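Local coordinates for protein tumor necrosis factor receptor superfamily member 11B (Mus musculus, PDB 4E4D) that acts as a soluble decoy receptor for the cytokine RANKL, neutralising its action in osteoclast formation, with bone homeostasis seeming to depend on the balance between the two, at residues P43-D46 with H47-T50; E85-E88 with G89-L92. One frame throughout, in Å; residues are numbered along the deposited sequence.

Overall arrangement
Contacts 1 and 2 are the same local device used twice in the cysteine-rich receptor fragment of osteoprotegerin. Contact 1 opens the second TNFR-Cys repeat, turning from the end of strand 40-43 into strand 48-49; contact 2 opens the third, turning from strand 83-86 into strand 90-93. Each has a cysteine, a residue of positive phi three positions on (His47, Gly89) and a tyrosine two further (Tyr49, Tyr91). They follow in series, on opposite sides of the chain's centre, with their centres about 28 Å apart and nearest atoms about 15 Å apart. Sharing no sheet and not touching, they belong to separate disulfide-pinned modules of an elongated chain, and both reach a chain of another protein.

Contact 1 (P43-D46 with H47-T50); sequences PCPD and HSYT
Ser48 and Pro45 hold the turn together through polar contacts. The hydroxyl OG of Ser48 donates to the carbonyl O of Pro45; the modelled length is 2.5 Å, though at this resolution its shortness means little. With chi1 at 60°, OG sits between the backbone N and the carbonyl carbon of its own residue, which sends it back across the turn and also lays it against the proline ring, 3.3 Å from Pro45 CD. A water binds the same Pro45 oxygen and Ser48 O, at 3.0 Å from the latter, so the carbonyl is gripped twice. At the outer end, His47 N gives a weak bond to Asp46 OD1 (3.0 Å, bent to 120°).

Cysteine and tyrosine here follow the pattern of the A1 module that begins many TNF-receptor cysteine-rich domains, and this one opens the second TNFR-Cys repeat: Cys44 is disulfide-bonded to Cys59. Its SG passes 3.7 Å from both Tyr49 C and Thr50 OG1, while CB lies 3.6 Å from Ser48 OG. Tyr49 turns from the loop and packs on Cys62 and Asn81.

Flat groups meet at the exposed tip. Asp46 OD2 lies over one face of the His47 imidazole, with CG offset toward the rim and the two planes 34° apart. Tyr49 and Thr50 also pack on one chain of another protein, and His47 on a basic side chain of a second such chain.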
ATOM      1  N   PRO B  43     -13.251 -29.723 -21.019  1.00 80.79           N
ATOM      2  CA  PRO B  43     -13.665 -29.624 -19.615  1.00 79.85           C
ATOM      3  C   PRO B  43     -12.652 -28.872 -18.756  1.00 77.09           C
ATOM      4  O   PRO B  43     -11.447 -28.980 -18.992  1.00 76.47           O
ATOM      5  CB  PRO B  43     -13.774 -31.091 -19.171  1.00 81.95           C
ATOM      6  CG  PRO B  43     -13.064 -31.887 -20.225  1.00 83.53           C
ATOM      7  CD  PRO B  43     -13.245 -31.119 -21.487  1.00 83.47           C
ATOM      8  N   CYS B  44     -13.141 -28.117 -17.778  1.00 75.68           N
ATOM      9  CA  CYS B  44     -12.273 -27.351 -16.890  1.00 73.18           C
ATOM     10  C   CYS B  44     -11.327 -28.275 -16.138  1.00 73.21           C
ATOM     11  O   CYS B  44     -11.734 -29.338 -15.673  1.00 74.81           O
ATOM     12  CB  CYS B  44     -13.106 -26.554 -15.882  1.00 72.18           C
ATOM     13  SG  CYS B  44     -13.999 -25.149 -16.580  1.00 71.81           S
ATOM     14  N   PRO B  45     -10.055 -27.871 -16.012  1.00 71.62           N
ATOM     15  CA  PRO B  45      -9.114 -28.663 -15.215  1.00 71.69           C
ATOM     16  C   PRO B  45      -9.512 -28.664 -13.744  1.00 70.99           C
ATOM     17  O   PRO B  45     -10.404 -27.913 -13.350  1.00 70.23           O
ATOM     18  CB  PRO B  45      -7.781 -27.935 -15.418  1.00 70.06           C
ATOM     19  CG  PRO B  45      -8.156 -26.544 -15.777  1.00 68.48           C
ATOM     20  CD  PRO B  45      -9.435 -26.648 -16.549  1.00 69.87           C
ATOM     21  N   ASP B  46      -8.859 -29.499 -12.944  1.00 71.44           N
ATOM     22  CA  ASP B  46      -9.183 -29.609 -11.528  1.00 71.00           C
ATOM     23  C   ASP B  46      -9.000 -28.268 -10.822  1.00 68.47           C
ATOM     24  O   ASP B  46      -8.110 -27.489 -11.168  1.00 67.03           O
ATOM     25  CB  ASP B  46      -8.308 -30.678 -10.871  1.00 72.71           C
ATOM     26  CG  ASP B  46      -8.798 -31.067  -9.490  1.00 82.43           C
ATOM     27  OD1 ASP B  46     -10.012 -30.926  -9.225  1.00 81.45           O
ATOM     28  OD2 ASP B  46      -7.971 -31.519  -8.672  1.00 89.16           O
ATOM     29  N   HIS B  47      -9.857 -28.004  -9.838  1.00 68.14           N
ATOM     30  CA  HIS B  47      -9.794 -26.777  -9.047  1.00 66.04           C
ATOM     31  C   HIS B  47     -10.099 -25.532  -9.880  1.00 65.01           C
ATOM     32  O   HIS B  47      -9.512 -24.473  -9.667  1.00 63.22           O
ATOM     33  CB  HIS B  47      -8.426 -26.640  -8.375  1.00 64.72           C
ATOM     34  CG  HIS B  47      -8.051 -27.815  -7.528  1.00 65.83           C
ATOM     35  ND1 HIS B  47      -6.974 -28.627  -7.813  1.00 67.58           N
ATOM     36  CD2 HIS B  47      -8.620 -28.323  -6.408  1.00 66.47           C
ATOM     37  CE1 HIS B  47      -6.891 -29.580  -6.901  1.00 69.10           C
ATOM     38  NE2 HIS B  47      -7.879 -29.419  -6.039  1.00 69.01           N
ATOM     39  N   SER B  48     -11.026 -25.665 -10.822  1.00 66.33           N
ATOM     40  CA  SER B  48     -11.473 -24.537 -11.632  1.00 65.74           C
ATOM     41  C   SER B  48     -12.901 -24.792 -12.099  1.00 67.60           C
ATOM     42  O   SER B  48     -13.421 -25.895 -11.934  1.00 69.35           O
ATOM     43  CB  SER B  48     -10.544 -24.325 -12.829  1.00 65.37           C
ATOM     44  OG  SER B  48     -10.507 -25.467 -13.667  1.00 67.20           O
ATOM     45  N   TYR B  49     -13.536 -23.779 -12.679  1.00 67.42           N
ATOM     46  CA  TYR B  49     -14.936 -23.903 -13.064  1.00 69.33           C
ATOM     47  C   TYR B  49     -15.375 -22.839 -14.064  1.00 69.34           C
ATOM     48  O   TYR B  49     -14.642 -21.896 -14.360  1.00 67.73           O
ATOM     49  CB  TYR B  49     -15.823 -23.806 -11.822  1.00 69.68           C
ATOM     50  CG  TYR B  49     -15.977 -22.394 -11.306  1.00 68.27           C
ATOM     51  CD1 TYR B  49     -15.061 -21.857 -10.412  1.00 66.22           C
ATOM     52  CD2 TYR B  49     -17.032 -21.593 -11.722  1.00 69.20           C
ATOM     53  CE1 TYR B  49     -15.195 -20.566  -9.943  1.00 65.12           C
ATOM     54  CE2 TYR B  49     -17.174 -20.301 -11.259  1.00 68.18           C
ATOM     55  CZ  TYR B  49     -16.252 -19.793 -10.369  1.00 66.12           C
ATOM     56  OH  TYR B  49     -16.386 -18.508  -9.898  1.00 65.29           O
ATOM     57  N   THR B  50     -16.589 -23.012 -14.575  1.00 71.37           N
ATOM     58  CA  THR B  50     -17.238 -22.032 -15.435  1.00 71.86           C
ATOM     59  C   THR B  50     -18.744 -22.174 -15.236  1.00 74.11           C
ATOM     60  O   THR B  50     -19.268 -23.287 -15.230  1.00 75.94           O
ATOM     61  CB  THR B  50     -16.874 -22.246 -16.919  1.00 72.49           C
ATOM     62  OG1 THR B  50     -15.529 -21.816 -17.156  1.00 70.48           O
ATOM     63  CG2 THR B  50     -17.807 -21.463 -17.819  1.00 73.73           C
TER
HETATM   64  O   HOH W   1     -12.414 -28.675 -12.003  1.00 74.69           O

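Contact 2 (E85-E88 with G89-L92); sequences ECEE and GRYL
Glu87 and Arg90 are the first and last residues of a tight reversal, joined by a backbone bond and by charge. Arg90 N donates to Glu87 O in a weak bond of 3.4 Å that closes a type II beta turn. Their side chains run alongside each other in the same direction, and Glu87 OE1 comes to 3.8 Å from Arg90 NE, a long salt bridge; carboxylate and guanidinium planes stand 71° apart, so the pair is no flat two-pronged clasp. From CG to NE the arginine chain is fully extended, taking the guanidinium to two further partners: NH1 bonds Cys97 O, and NH2 forms a salt bridge with an acidic side chain of a chain of another protein, its stronger charged partner.

The spacing of Cys86, Gly89 and Tyr91 is that of the A1 module in TNF-receptor cysteine-rich domains, here beginning the third TNFR-Cys repeat. Gly89 fills the third position of the turn with positive phi (91°), where the missing CB avoids crowding against the carbonyl of Glu88.

Apolar packing lies on the inner side. Cys86, disulfide-bonded to Cys97, points into the turn; its SG lies 4.1 Å from Leu92 CB, and its CB is 4.3 Å from Arg90 CB. Tyr91 points away from the turn and packs on Leu98 of strand 96-99 and on Asn118.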
ATOM      1  N   GLU B  85     -19.825 -20.743   4.174  1.00 70.31           N
ATOM      2  CA  GLU B  85     -20.836 -20.148   5.041  1.00 71.90           C
ATOM      3  C   GLU B  85     -20.324 -20.090   6.476  1.00 71.19           C
ATOM      4  O   GLU B  85     -19.644 -21.005   6.936  1.00 70.64           O
ATOM      5  CB  GLU B  85     -22.127 -20.965   4.981  1.00 74.88           C
ATOM      6  CG  GLU B  85     -23.275 -20.381   5.789  1.00 78.92           C
ATOM      7  CD  GLU B  85     -24.503 -21.275   5.785  1.00 84.36           C
ATOM      8  OE1 GLU B  85     -24.439 -22.372   5.192  1.00 81.04           O
ATOM      9  OE2 GLU B  85     -25.531 -20.881   6.376  1.00 90.81           O
ATOM     10  N   CYS B  86     -20.656 -19.014   7.183  1.00 71.40           N
ATOM     11  CA  CYS B  86     -20.208 -18.836   8.561  1.00 70.85           C
ATOM     12  C   CYS B  86     -21.045 -19.656   9.535  1.00 73.14           C
ATOM     13  O   CYS B  86     -22.172 -20.045   9.232  1.00 75.47           O
ATOM     14  CB  CYS B  86     -20.263 -17.359   8.956  1.00 70.57           C
ATOM     15  SG  CYS B  86     -18.932 -16.347   8.261  1.00 88.47           S
ATOM     16  N   GLU B  87     -20.479 -19.909  10.711  1.00 74.66           N
ATOM     17  CA  GLU B  87     -21.169 -20.656  11.755  1.00 74.76           C
ATOM     18  C   GLU B  87     -22.477 -19.986  12.138  1.00 77.16           C
ATOM     19  O   GLU B  87     -22.784 -18.885  11.680  1.00 77.80           O
ATOM     20  CB  GLU B  87     -20.290 -20.771  13.001  1.00 73.70           C
ATOM     21  CG  GLU B  87     -19.089 -21.677  12.840  1.00 72.07           C
ATOM     22  CD  GLU B  87     -18.193 -21.670  14.063  1.00 74.69           C
ATOM     23  OE1 GLU B  87     -18.520 -20.955  15.035  1.00 71.66           O
ATOM     24  OE2 GLU B  87     -17.160 -22.375  14.050  1.00 76.85           O
ATOM     25  N   GLU B  88     -23.241 -20.655  12.993  1.00 80.50           N
ATOM     26  CA  GLU B  88     -24.503 -20.119  13.473  1.00 82.21           C
ATOM     27  C   GLU B  88     -24.225 -19.006  14.475  1.00 81.60           C
ATOM     28  O   GLU B  88     -23.407 -19.163  15.382  1.00 80.35           O
ATOM     29  CB  GLU B  88     -25.343 -21.224  14.117  1.00 85.02           C
ATOM     30  CG  GLU B  88     -25.933 -22.219  13.121  1.00 88.91           C
ATOM     31  CD  GLU B  88     -24.881 -22.876  12.238  1.00 95.50           C
ATOM     32  OE1 GLU B  88     -23.693 -22.895  12.626  1.00 87.59           O
ATOM     33  OE2 GLU B  88     -25.242 -23.372  11.149  1.00 91.19           O
ATOM     34  N   GLY B  89     -24.897 -17.874  14.296  1.00 74.63           N
ATOM     35  CA  GLY B  89     -24.719 -16.736  15.176  1.00 75.06           C
ATOM     36  C   GLY B  89     -23.645 -15.779  14.696  1.00 71.57           C
ATOM     37  O   GLY B  89     -23.273 -14.850  15.413  1.00 71.65           O
ATOM     38  N   ARG B  90     -23.146 -16.000  13.484  1.00 68.88           N
ATOM     39  CA  ARG B  90     -22.099 -15.151  12.923  1.00 65.79           C
ATOM     40  C   ARG B  90     -22.420 -14.743  11.489  1.00 66.15           C
ATOM     41  O   ARG B  90     -23.284 -15.333  10.842  1.00 70.28           O
ATOM     42  CB  ARG B  90     -20.751 -15.872  12.963  1.00 61.57           C
ATOM     43  CG  ARG B  90     -20.270 -16.203  14.360  1.00 61.46           C
ATOM     44  CD  ARG B  90     -18.937 -16.927  14.337  1.00 57.72           C
ATOM     45  NE  ARG B  90     -18.445 -17.194  15.685  1.00 58.90           N
ATOM     46  CZ  ARG B  90     -17.770 -16.322  16.430  1.00 58.78           C
ATOM     47  NH1 ARG B  90     -17.493 -15.109  15.968  1.00 62.35           N
ATOM     48  NH2 ARG B  90     -17.372 -16.664  17.647  1.00 59.14           N
ATOM     49  N   TYR B  91     -21.714 -13.727  11.003  1.00 64.71           N
ATOM     50  CA  TYR B  91     -21.870 -13.265   9.630  1.00 65.24           C
ATOM     51  C   TYR B  91     -20.523 -12.790   9.105  1.00 61.75           C
ATOM     52  O   TYR B  91     -19.655 -12.383   9.879  1.00 60.04           O
ATOM     53  CB  TYR B  91     -22.887 -12.128   9.561  1.00 70.20           C
ATOM     54  CG  TYR B  91     -22.367 -10.819  10.105  1.00 73.17           C
ATOM     55  CD1 TYR B  91     -22.221 -10.621  11.470  1.00 71.55           C
ATOM     56  CD2 TYR B  91     -22.018  -9.780   9.253  1.00 70.49           C
ATOM     57  CE1 TYR B  91     -21.743  -9.427  11.971  1.00 75.03           C
ATOM     58  CE2 TYR B  91     -21.541  -8.584   9.744  1.00 71.25           C
ATOM     59  CZ  TYR B  91     -21.405  -8.412  11.104  1.00 71.39           C
ATOM     60  OH  TYR B  91     -20.930  -7.221  11.599  1.00 72.59           O
ATOM     61  N   LEU B  92     -20.347 -12.837   7.789  1.00 65.81           N
ATOM     62  CA  LEU B  92     -19.075 -12.467   7.182  1.00 61.47           C
ATOM     63  C   LEU B  92     -18.925 -10.951   7.071  1.00 60.86           C
ATOM     64  O   LEU B  92     -19.668 -10.292   6.342  1.00 63.32           O
ATOM     65  CB  LEU B  92     -18.935 -13.109   5.801  1.00 57.06           C
ATOM     66  CG  LEU B  92     -17.590 -12.883   5.104  1.00 57.88           C
ATOM     67  CD1 LEU B  92     -16.447 -13.449   5.936  1.00 51.95           C
ATOM     68  CD2 LEU B  92     -17.597 -13.496   3.713  1.00 53.62           C
TER